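Long-range contacts in structural protein VP1 (Trichodysplasia spinulosa-associated polyomavirus, PDB 4U60), which probably builds the pentamers of the viral outer capsid, as in other polyomaviruses, and binds sialylated glycans such as the GM1 oligosaccharide: residues Ile25-Asn30 and Phe269-Arg274; Thr70-Leu75 and Gly241-Cys246; Ser94-Val99 and Thr222-Leu227; Met132-Gly137 and Glu199-Tyr204. All coordinates share one frame; numbering follows the deposited sequence.

Contact 1. Residues Ile25-Asn30 and Phe269-Arg274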
# COMPACT_ATOMS: atom_id res chain seq x y z
N ILE C 25 -26.10 -4.77 -20.77
CA ILE C 25 -25.70 -6.13 -21.07
C ILE C 25 -25.05 -6.67 -19.81
O ILE C 25 -24.15 -6.05 -19.24
CB ILE C 25 -24.66 -6.16 -22.22
CG1 ILE C 25 -25.32 -5.75 -23.54
CG2 ILE C 25 -23.97 -7.52 -22.33
CD1 ILE C 25 -26.39 -6.70 -24.03
N GLU C 26 -25.50 -7.84 -19.39
CA GLU C 26 -24.94 -8.51 -18.24
C GLU C 26 -24.41 -9.86 -18.69
O GLU C 26 -25.07 -10.58 -19.44
CB GLU C 26 -26.05 -8.64 -17.20
CG GLU C 26 -25.63 -9.24 -15.90
CD GLU C 26 -26.81 -9.30 -14.94
OE1 GLU C 26 -26.70 -8.74 -13.83
OE2 GLU C 26 -27.85 -9.90 -15.27
N LEU C 27 -23.21 -10.20 -18.25
CA LEU C 27 -22.64 -11.50 -18.58
C LEU C 27 -21.58 -11.86 -17.57
O LEU C 27 -21.14 -11.02 -16.79
CB LEU C 27 -22.02 -11.50 -19.97
CG LEU C 27 -20.71 -10.73 -20.11
CD1 LEU C 27 -19.77 -11.34 -21.14
CD2 LEU C 27 -21.02 -9.28 -20.47
N TYR C 28 -21.17 -13.12 -17.60
CA TYR C 28 -19.98 -13.55 -16.88
C TYR C 28 -19.11 -14.35 -17.84
O TYR C 28 -19.61 -14.90 -18.85
CB TYR C 28 -20.32 -14.37 -15.62
CG TYR C 28 -21.05 -15.67 -15.93
CD1 TYR C 28 -20.34 -16.84 -16.21
CD2 TYR C 28 -22.42 -15.71 -16.02
CE1 TYR C 28 -21.00 -18.02 -16.55
CE2 TYR C 28 -23.10 -16.88 -16.36
CZ TYR C 28 -22.37 -18.04 -16.63
OH TYR C 28 -23.06 -19.19 -16.96
N LEU C 29 -17.82 -14.39 -17.55
CA LEU C 29 -16.89 -15.24 -18.26
C LEU C 29 -16.19 -16.16 -17.27
O LEU C 29 -15.60 -15.69 -16.29
CB LEU C 29 -15.85 -14.41 -19.01
CG LEU C 29 -16.42 -13.57 -20.17
CD1 LEU C 29 -15.33 -12.65 -20.70
CD2 LEU C 29 -16.98 -14.45 -21.28
N ASN C 30 -16.26 -17.46 -17.54
CA ASN C 30 -15.50 -18.41 -16.76
C ASN C 30 -14.03 -18.41 -17.16
O ASN C 30 -13.66 -18.08 -18.29
CB ASN C 30 -16.10 -19.81 -16.84
CG ASN C 30 -17.19 -20.03 -15.82
OD1 ASN C 30 -16.98 -19.81 -14.62
ND2 ASN C 30 -18.36 -20.42 -16.27
N PHE C 269 -19.75 -8.92 -15.47
CA PHE C 269 -19.82 -7.60 -16.08
C PHE C 269 -21.25 -7.13 -16.22
O PHE C 269 -22.12 -7.90 -16.62
CB PHE C 269 -19.24 -7.62 -17.51
CG PHE C 269 -17.84 -8.14 -17.64
CD1 PHE C 269 -17.61 -9.51 -17.75
CD2 PHE C 269 -16.76 -7.27 -17.74
CE1 PHE C 269 -16.34 -10.01 -17.93
CE2 PHE C 269 -15.47 -7.78 -17.89
CZ PHE C 269 -15.29 -9.15 -17.98
N ASN C 270 -21.47 -5.86 -15.93
CA ASN C 270 -22.73 -5.18 -16.23
C ASN C 270 -22.37 -3.90 -16.95
O ASN C 270 -21.81 -2.98 -16.36
CB ASN C 270 -23.54 -4.91 -14.96
CG ASN C 270 -24.92 -4.33 -15.25
OD1 ASN C 270 -25.94 -5.02 -15.13
ND2 ASN C 270 -24.96 -3.07 -15.65
N ILE C 271 -22.68 -3.85 -18.24
CA ILE C 271 -22.26 -2.77 -19.10
C ILE C 271 -23.47 -1.95 -19.55
O ILE C 271 -24.47 -2.49 -20.03
CB ILE C 271 -21.51 -3.32 -20.33
CG1 ILE C 271 -20.27 -4.09 -19.87
CG2 ILE C 271 -21.16 -2.20 -21.29
CD1 ILE C 271 -19.72 -5.07 -20.87
N LEU C 272 -23.38 -0.64 -19.36
CA LEU C 272 -24.41 0.30 -19.78
C LEU C 272 -24.04 0.85 -21.13
O LEU C 272 -22.91 1.30 -21.31
CB LEU C 272 -24.50 1.43 -18.76
CG LEU C 272 -25.52 2.51 -19.06
CD1 LEU C 272 -26.92 1.97 -18.85
CD2 LEU C 272 -25.28 3.74 -18.19
N LEU C 273 -24.98 0.82 -22.08
CA LEU C 273 -24.75 1.36 -23.43
C LEU C 273 -25.84 2.33 -23.81
O LEU C 273 -26.97 2.24 -23.32
CB LEU C 273 -24.68 0.27 -24.49
CG LEU C 273 -23.61 -0.80 -24.23
CD1 LEU C 273 -24.28 -2.04 -23.66
CD2 LEU C 273 -22.86 -1.17 -25.49
N ARG C 274 -25.49 3.25 -24.71
CA ARG C 274 -26.40 4.27 -25.16
C ARG C 274 -26.29 4.41 -26.66
O ARG C 274 -25.27 4.08 -27.26
CB ARG C 274 -26.11 5.61 -24.47
CG ARG C 274 -24.80 6.27 -24.88
CD ARG C 274 -24.55 7.54 -24.10
NE ARG C 274 -23.23 8.10 -24.37
CZ ARG C 274 -22.63 9.05 -23.63
NH1 ARG C 274 -23.23 9.56 -22.57
NH2 ARG C 274 -21.43 9.49 -23.95

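Contact 2. Residues Thr70-Leu75 and Gly241-Cys246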
# COMPACT_ATOMS: atom_id res chain seq x y z
N THR C 70 -12.88 -14.52 -23.50
CA THR C 70 -13.46 -13.49 -24.33
C THR C 70 -14.82 -13.91 -24.89
O THR C 70 -15.12 -15.10 -25.05
CB THR C 70 -12.50 -13.09 -25.49
OG1 THR C 70 -12.92 -11.84 -26.06
CG2 THR C 70 -12.44 -14.15 -26.57
N ALA C 71 -15.63 -12.91 -25.17
CA ALA C 71 -16.93 -13.11 -25.82
C ALA C 71 -17.28 -11.89 -26.65
O ALA C 71 -16.88 -10.75 -26.32
CB ALA C 71 -18.03 -13.34 -24.80
N ARG C 72 -18.01 -12.13 -27.73
CA ARG C 72 -18.68 -11.09 -28.48
C ARG C 72 -20.15 -11.22 -28.16
O ARG C 72 -20.74 -12.29 -28.37
CB ARG C 72 -18.48 -11.28 -29.98
CG ARG C 72 -19.23 -10.27 -30.82
CD ARG C 72 -19.18 -10.63 -32.30
NE ARG C 72 -19.82 -9.60 -33.11
CZ ARG C 72 -21.13 -9.46 -33.25
NH1 ARG C 72 -21.97 -10.30 -32.65
NH2 ARG C 72 -21.60 -8.47 -34.02
N ILE C 73 -20.74 -10.14 -27.68
CA ILE C 73 -22.17 -10.13 -27.38
C ILE C 73 -22.92 -9.38 -28.48
O ILE C 73 -22.56 -8.26 -28.84
CB ILE C 73 -22.48 -9.45 -26.02
CG1 ILE C 73 -21.68 -10.09 -24.88
CG2 ILE C 73 -23.97 -9.47 -25.74
CD1 ILE C 73 -21.86 -11.56 -24.66
N ASN C 74 -23.97 -10.01 -29.00
CA ASN C 74 -24.82 -9.40 -30.00
C ASN C 74 -25.73 -8.38 -29.38
O ASN C 74 -26.49 -8.71 -28.47
CB ASN C 74 -25.71 -10.46 -30.65
CG ASN C 74 -24.92 -11.41 -31.50
OD1 ASN C 74 -24.25 -10.98 -32.44
ND2 ASN C 74 -24.97 -12.69 -31.17
N LEU C 75 -25.68 -7.16 -29.88
CA LEU C 75 -26.51 -6.09 -29.40
C LEU C 75 -27.74 -5.94 -30.29
O LEU C 75 -27.75 -6.42 -31.44
CB LEU C 75 -25.74 -4.79 -29.37
CG LEU C 75 -24.47 -4.82 -28.51
CD1 LEU C 75 -23.70 -3.52 -28.68
CD2 LEU C 75 -24.78 -5.09 -27.05
N GLY C 241 -21.72 -5.39 -32.18
CA GLY C 241 -21.07 -6.40 -31.34
C GLY C 241 -20.32 -5.71 -30.22
O GLY C 241 -19.62 -4.73 -30.46
N LEU C 242 -20.48 -6.23 -29.02
CA LEU C 242 -19.76 -5.75 -27.83
C LEU C 242 -18.75 -6.82 -27.47
O LEU C 242 -19.11 -7.99 -27.33
CB LEU C 242 -20.74 -5.55 -26.69
CG LEU C 242 -20.18 -5.19 -25.32
CD1 LEU C 242 -19.47 -3.85 -25.37
CD2 LEU C 242 -21.32 -5.18 -24.30
N TYR C 243 -17.51 -6.40 -27.25
CA TYR C 243 -16.44 -7.35 -26.99
C TYR C 243 -15.93 -7.19 -25.57
O TYR C 243 -15.55 -6.09 -25.17
CB TYR C 243 -15.33 -7.12 -28.03
CG TYR C 243 -15.82 -7.31 -29.46
CD1 TYR C 243 -16.64 -6.36 -30.07
CD2 TYR C 243 -15.48 -8.43 -30.18
CE1 TYR C 243 -17.08 -6.54 -31.36
CE2 TYR C 243 -15.92 -8.62 -31.47
CZ TYR C 243 -16.71 -7.66 -32.05
OH TYR C 243 -17.12 -7.87 -33.34
N VAL C 244 -15.93 -8.31 -24.84
CA VAL C 244 -15.53 -8.33 -23.44
C VAL C 244 -14.47 -9.40 -23.28
O VAL C 244 -14.64 -10.52 -23.77
CB VAL C 244 -16.74 -8.64 -22.54
CG1 VAL C 244 -16.34 -8.63 -21.08
CG2 VAL C 244 -17.86 -7.64 -22.81
N SER C 245 -13.39 -9.05 -22.57
CA SER C 245 -12.27 -9.97 -22.42
C SER C 245 -11.70 -9.86 -21.03
O SER C 245 -11.78 -8.79 -20.43
CB SER C 245 -11.16 -9.64 -23.43
OG SER C 245 -11.68 -9.55 -24.76
N CYS C 246 -11.08 -10.93 -20.54
CA CYS C 246 -10.50 -10.88 -19.20
C CYS C 246 -9.58 -12.04 -18.90
O CYS C 246 -9.51 -13.01 -19.67
CB CYS C 246 -11.60 -10.78 -18.13
SG CYS C 246 -12.70 -12.21 -18.04
O HOH W 1 -19.45 -7.05 -34.78

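Contact 3. Residues Ser94-Val99 and Thr222-Leu227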
# COMPACT_ATOMS: atom_id res chain seq x y z
N SER C 94 -20.20 2.71 -19.48
CA SER C 94 -19.63 2.31 -18.19
C SER C 94 -19.78 0.83 -17.98
O SER C 94 -20.63 0.18 -18.61
CB SER C 94 -20.34 3.07 -17.05
OG SER C 94 -21.73 2.78 -16.99
N VAL C 95 -18.98 0.30 -17.05
CA VAL C 95 -19.06 -1.11 -16.68
C VAL C 95 -18.91 -1.25 -15.18
O VAL C 95 -18.07 -0.56 -14.57
CB VAL C 95 -18.01 -1.97 -17.41
CG1 VAL C 95 -16.59 -1.47 -17.16
CG2 VAL C 95 -18.16 -3.44 -17.04
N LYS C 96 -19.71 -2.12 -14.59
CA LYS C 96 -19.50 -2.61 -13.22
C LYS C 96 -18.99 -4.03 -13.40
O LYS C 96 -19.65 -4.87 -13.99
CB LYS C 96 -20.80 -2.58 -12.42
CG LYS C 96 -21.44 -1.20 -12.34
CD LYS C 96 -22.71 -1.18 -11.49
CE LYS C 96 -22.42 -1.22 -10.00
NZ LYS C 96 -23.65 -1.40 -9.19
N THR C 97 -17.80 -4.30 -12.90
CA THR C 97 -17.24 -5.64 -13.04
C THR C 97 -16.66 -6.11 -11.72
O THR C 97 -16.13 -5.29 -10.95
CB THR C 97 -16.17 -5.66 -14.18
OG1 THR C 97 -15.60 -6.96 -14.34
CG2 THR C 97 -15.05 -4.64 -13.94
N GLU C 98 -16.72 -7.42 -11.48
CA GLU C 98 -16.29 -8.05 -10.23
C GLU C 98 -15.75 -9.40 -10.50
O GLU C 98 -16.24 -10.13 -11.37
CB GLU C 98 -17.46 -8.29 -9.27
CG GLU C 98 -18.30 -7.12 -8.90
CD GLU C 98 -19.53 -7.52 -8.10
OE1 GLU C 98 -20.57 -6.92 -8.39
OE2 GLU C 98 -19.44 -8.37 -7.17
N VAL C 99 -14.75 -9.77 -9.69
CA VAL C 99 -14.27 -11.14 -9.64
C VAL C 99 -15.19 -11.91 -8.71
O VAL C 99 -15.51 -11.45 -7.62
CB VAL C 99 -12.82 -11.21 -9.14
CG1 VAL C 99 -12.37 -12.66 -8.95
CG2 VAL C 99 -11.91 -10.47 -10.09
N THR C 222 -20.53 -1.98 -5.86
CA THR C 222 -20.78 -0.56 -5.72
C THR C 222 -19.87 0.31 -6.57
O THR C 222 -19.97 1.52 -6.46
CB THR C 222 -20.58 -0.13 -4.25
OG1 THR C 222 -19.22 -0.38 -3.86
CG2 THR C 222 -21.56 -0.89 -3.36
N VAL C 223 -19.02 -0.28 -7.41
CA VAL C 223 -18.03 0.49 -8.19
C VAL C 223 -18.34 0.47 -9.69
O VAL C 223 -18.49 -0.61 -10.29
CB VAL C 223 -16.60 -0.05 -7.96
CG1 VAL C 223 -15.60 0.65 -8.86
CG2 VAL C 223 -16.19 0.11 -6.50
N THR C 224 -18.42 1.66 -10.28
CA THR C 224 -18.70 1.83 -11.71
C THR C 224 -17.43 2.37 -12.37
O THR C 224 -16.84 3.33 -11.89
CB THR C 224 -19.87 2.81 -11.89
OG1 THR C 224 -21.06 2.22 -11.35
CG2 THR C 224 -20.10 3.11 -13.38
N THR C 225 -17.00 1.71 -13.44
CA THR C 225 -15.83 2.15 -14.21
C THR C 225 -16.35 2.88 -15.47
O THR C 225 -17.06 2.30 -16.26
CB THR C 225 -15.00 0.95 -14.64
OG1 THR C 225 -14.59 0.20 -13.49
CG2 THR C 225 -13.79 1.41 -15.44
N VAL C 226 -16.02 4.15 -15.60
CA VAL C 226 -16.43 4.96 -16.75
C VAL C 226 -15.57 4.57 -17.95
O VAL C 226 -14.34 4.54 -17.86
CB VAL C 226 -16.29 6.46 -16.42
CG1 VAL C 226 -16.59 7.31 -17.65
CG2 VAL C 226 -17.22 6.84 -15.28
N LEU C 227 -16.23 4.25 -19.07
CA LEU C 227 -15.56 3.85 -20.31
C LEU C 227 -15.41 4.99 -21.32
O LEU C 227 -14.79 4.82 -22.38
CB LEU C 227 -16.30 2.66 -20.94
CG LEU C 227 -16.34 1.38 -20.10
CD1 LEU C 227 -17.33 0.40 -20.72
CD2 LEU C 227 -14.96 0.73 -20.02
O HOH W 2 -16.25 -1.78 -11.91

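Contact 4. Residues Met132-Gly137 and Glu199-Tyr204. With EDO (1,2-ethanediol), chain S.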
# COMPACT_ATOMS: atom_id res chain seq x y z
N MET C 132 -6.95 -8.76 -15.51
CA MET C 132 -7.20 -7.76 -16.51
C MET C 132 -8.59 -7.93 -17.09
O MET C 132 -9.19 -9.01 -17.05
CB MET C 132 -6.13 -7.79 -17.59
CG MET C 132 -6.21 -8.99 -18.49
SD MET C 132 -7.40 -8.84 -19.85
CE MET C 132 -6.70 -7.59 -20.93
N PHE C 133 -9.14 -6.82 -17.53
CA PHE C 133 -10.38 -6.88 -18.30
C PHE C 133 -10.34 -5.79 -19.36
O PHE C 133 -9.58 -4.83 -19.27
CB PHE C 133 -11.65 -6.78 -17.43
CG PHE C 133 -11.89 -5.42 -16.84
CD1 PHE C 133 -11.31 -5.06 -15.64
CD2 PHE C 133 -12.70 -4.52 -17.49
CE1 PHE C 133 -11.53 -3.81 -15.08
CE2 PHE C 133 -12.92 -3.26 -16.93
CZ PHE C 133 -12.33 -2.92 -15.73
N ALA C 134 -11.14 -6.01 -20.40
CA ALA C 134 -11.24 -5.07 -21.49
C ALA C 134 -12.67 -5.09 -22.01
O ALA C 134 -13.33 -6.14 -22.04
CB ALA C 134 -10.28 -5.43 -22.59
N VAL C 135 -13.16 -3.91 -22.34
CA VAL C 135 -14.48 -3.73 -22.98
C VAL C 135 -14.27 -2.85 -24.20
O VAL C 135 -13.67 -1.78 -24.11
CB VAL C 135 -15.50 -3.08 -22.03
CG1 VAL C 135 -16.88 -2.94 -22.70
CG2 VAL C 135 -15.64 -3.87 -20.74
N GLY C 136 -14.75 -3.32 -25.35
CA GLY C 136 -14.60 -2.56 -26.59
C GLY C 136 -15.65 -2.85 -27.63
O GLY C 136 -16.51 -3.71 -27.46
N GLY C 137 -15.57 -2.09 -28.71
CA GLY C 137 -16.51 -2.19 -29.80
C GLY C 137 -16.00 -3.03 -30.96
O GLY C 137 -16.58 -3.01 -32.04
N GLU C 199 -7.93 1.81 -30.00
CA GLU C 199 -8.56 3.11 -29.88
C GLU C 199 -10.05 2.99 -29.47
O GLU C 199 -10.60 3.91 -28.89
CB GLU C 199 -8.43 3.87 -31.20
CG GLU C 199 -6.97 4.13 -31.61
CD GLU C 199 -6.29 3.04 -32.47
OE1 GLU C 199 -6.80 1.89 -32.62
OE2 GLU C 199 -5.19 3.36 -33.01
N ASN C 200 -10.64 1.84 -29.76
CA ASN C 200 -12.04 1.59 -29.53
C ASN C 200 -12.28 0.51 -28.46
O ASN C 200 -13.34 -0.09 -28.42
CB ASN C 200 -12.65 1.18 -30.88
CG ASN C 200 -14.16 1.29 -30.90
OD1 ASN C 200 -14.74 2.19 -30.29
ND2 ASN C 200 -14.80 0.39 -31.66
N THR C 201 -11.30 0.30 -27.58
CA THR C 201 -11.39 -0.60 -26.43
C THR C 201 -10.76 0.08 -25.23
O THR C 201 -9.80 0.82 -25.36
CB THR C 201 -10.68 -1.94 -26.72
OG1 THR C 201 -11.42 -2.63 -27.75
CG2 THR C 201 -10.51 -2.82 -25.47
N ARG C 202 -11.28 -0.18 -24.05
CA ARG C 202 -10.60 0.23 -22.82
C ARG C 202 -10.13 -1.03 -22.13
O ARG C 202 -10.90 -1.98 -22.00
CB ARG C 202 -11.56 0.97 -21.89
CG ARG C 202 -12.34 2.08 -22.56
CD ARG C 202 -11.45 3.16 -23.18
NE ARG C 202 -12.32 4.18 -23.73
CZ ARG C 202 -12.52 4.43 -25.02
NH1 ARG C 202 -11.81 3.83 -25.99
NH2 ARG C 202 -13.42 5.32 -25.34
N TYR C 203 -8.89 -1.05 -21.69
CA TYR C 203 -8.38 -2.21 -20.94
C TYR C 203 -7.63 -1.77 -19.68
O TYR C 203 -7.09 -0.67 -19.61
CB TYR C 203 -7.50 -3.15 -21.80
CG TYR C 203 -6.28 -2.51 -22.41
CD1 TYR C 203 -5.09 -2.36 -21.69
CD2 TYR C 203 -6.30 -2.07 -23.73
CE1 TYR C 203 -3.97 -1.77 -22.27
CE2 TYR C 203 -5.19 -1.49 -24.33
CZ TYR C 203 -4.04 -1.33 -23.60
OH TYR C 203 -2.94 -0.75 -24.17
N TYR C 204 -7.67 -2.65 -18.68
CA TYR C 204 -7.12 -2.38 -17.35
C TYR C 204 -6.52 -3.66 -16.88
O TYR C 204 -7.18 -4.69 -16.88
CB TYR C 204 -8.22 -1.93 -16.35
CG TYR C 204 -9.17 -0.90 -16.90
CD1 TYR C 204 -10.19 -1.28 -17.77
CD2 TYR C 204 -9.05 0.43 -16.57
CE1 TYR C 204 -11.06 -0.34 -18.31
CE2 TYR C 204 -9.93 1.38 -17.10
CZ TYR C 204 -10.93 0.98 -17.96
OH TYR C 204 -11.84 1.88 -18.51
C1 EDO S . -13.88 5.13 -28.76
O1 EDO S . -13.16 6.11 -28.01
C2 EDO S . -14.54 5.75 -30.00
O2 EDO S . -14.37 4.91 -31.15

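Contact 1. Residues Ile25-Asn30 and Phe269-Arg274
F269 and L27 form an antiparallel hydrogen-bonded pair. F269 N reaches L27 O at 2.8 Å. L27 N answers with a bond of 3.0 Å to F269 O. Both side chains stand on the same face of the sheet. CG of L27 sits between its backbone N and carbonyl carbon (chi1 73°), which brings L27 CD2 against F269 CB, 3.8 Å away. The ring of F269 has L27 O at its edge, near the ring plane. L29 CD1 meets the same ring obliquely, 4.0 Å from F269 CE1. F269 O also takes a CA-H...O contact from E26 CA at 3.3 Å. N270 follows, as the non-hydrogen-bonded partner of E26. These two side chains stand on the opposite face from L27 and F269. E26 runs out extended, and its OE1 is hydrogen-bonded to Y268 OH. The two strands belong to the jelly-roll of the coat protein. Strand 260-279 is an inner strand here: it pairs with strand 12-29 on one flank and with strand 86-99 on the other. I271 restores the hydrogen-bonded pairing, now with I25. I271 N to I25 O is 2.8 Å. I25 N to I271 O is 2.9 Å. I271 stands on the same face as L27 and packs on L242 and V244. L273 carries the pairing on to T23, just before the 25-30 segment. Within that segment it touches I25. L273 CD1 is 3.9 Å from I25 CG1, and the two side chains cross at a slant.

Contact 2. Residues Thr70-Leu75 and Gly241-Cys246
Backbone bonds join A71 with V244 and I73 with L242, two antiparallel hydrogen-bonded pairs. The bond from I73 N to L242 O is 2.7 Å. A71 N reaches V244 O at 2.9 Å. In the non-hydrogen-bonded pair between them, R72 with Y243, CA hydrogens fill in. R72 CA lies 3.3 Å from L242 O. A side-chain bond adds to the ladder where T70 OG1 and S245 OG meet at 2.9 Å. T70 OG1 is anti to the backbone N (chi1 -164°), which carries it across to the serine.

This is an edge pairing of the jelly-roll: strand 69-74 lies against strand 241-254, whose other neighbours include strand 129-136. Aliphatic packing is on the face of I73 and L242, which looks into the sandwich. L75 CD2 rests 4.1 Å from L242 CB.

The face of R72 and Y243 is different. In one of two modelled conformers of Y243, the extended R72 lies alongside the tyrosine. R72 CG stands over the ring face, 4.1 Å from its centroid, in a CH-pi contact. Guanidinium and ring are almost perpendicular. G241 CA lies over one guanidinium face. A water accepts from R72 NH2 at 2.7 Å and is also hydrogen-bonded to Y243 OH.

Contact 3. Residues Ser94-Val99 and Thr222-Leu227
S94 meets four residues of the 222-227 segment. S94 CA lies 3.2 Å from T225 O, in a bent CA-H...O contact. S94 CB touches T224 CG2 at 3.7 Å. From the far end of the segment L227 comes in over the backbone, and its CD1 lies 3.7 Å from S94 C. V226 is the partner of S94 in the ladder, as a non-hydrogen-bonded pair.

V95 carries the backbone bonds. V95 N reaches T225 O at 2.9 Å. T225 N returns a bond of 2.8 Å to V95 O. The side chains of V95 and T225 lie side by side on one face. V95 CG1 sits between backbone N and carbonyl carbon (chi1 57°), where it touches T225 CB. V95 CG1 is also 4.0 Å from L227 CD2. This face looks into the jelly-roll, where V95 also packs on F133 and I271. Strand 225-226 is a short addition on the flank of strand 86-99; the other flank of 86-99 bonds to strand 260-279.

K96 holds the next position with its aliphatic part. K96 CG lies 3.6 Å from T224 OG1 and is equally near V223 O. The chain bends at chi3 (76°), and NZ is hydrogen-bonded to N221 O.

At T97 the two segments have parted, and a water bridges them. It accepts from T97 N and donates to V223 O at 3.0 Å. T225 OG1 is also hydrogen-bonded to this water, and V95 O takes a weak bond from it.

Contact 4. Residues Met132-Gly137 and Glu199-Tyr204
R202 N donates to V135 O at 2.9 Å. T201 CA makes a bent CA-H...O contact with the same oxygen at 3.5 Å, and T201 CG2 lies close by. V135 N returns a bond to R202 O, and F133 and Y204 repeat the pattern in both directions. G137 N to N200 O, 3.0 Å, closes the ladder past the last bridge. At G136 the strands come close: its CA is 3.4 Å from T201 OG1.

The main side-chain contact is aromatic. The rings of F133 and Y204 are near parallel, 23° apart, but slid so that they barely overlap. Y204 CD1 lies over one face of F133, 3.4 Å from F133 CZ. On the other side of the sheet A134 CB touches Y203 CB at 3.7 Å.

The R202 side chain bends at chi2 (-59°), which takes the guanidinium to an ethanediol. R202 NH2 donates to ethanediol O1 at 2.8 Å. Ethanediol O2 donates to N200 OD1, which also accepts from L236 N. The diol probably comes from the crystallisation liquor.

Y203 OH bonds to E98 of a neighbouring subunit. Y204 pairs with a strand of that subunit, so this sheet of the jelly-roll runs on across the interface of the VP1 pentamer.

All four contacts are antiparallel strand pairings of one jelly-roll. Contact 4 is the most buried; contacts 1 to 3 are partly buried, and contact 3 has the most exposed residues. Contacts 1 and 3 are joined through strands 260-279 and 86-99, which hydrogen-bond to each other. Contacts 2 and 4 are joined in the same way through strands 241-254 and 129-136. Apolar residues of all four contacts meet inside the sandwich: F269 packs on V244 and F133, and I271 on V95. Contact 2 has a hydroxyl pair and an arginine-tyrosine-water group on its outer face, whereas contact 3 bridges its parting segments with water. Contacts 1, 3 and 4 also touch neighbouring subunits; contact 2 does not.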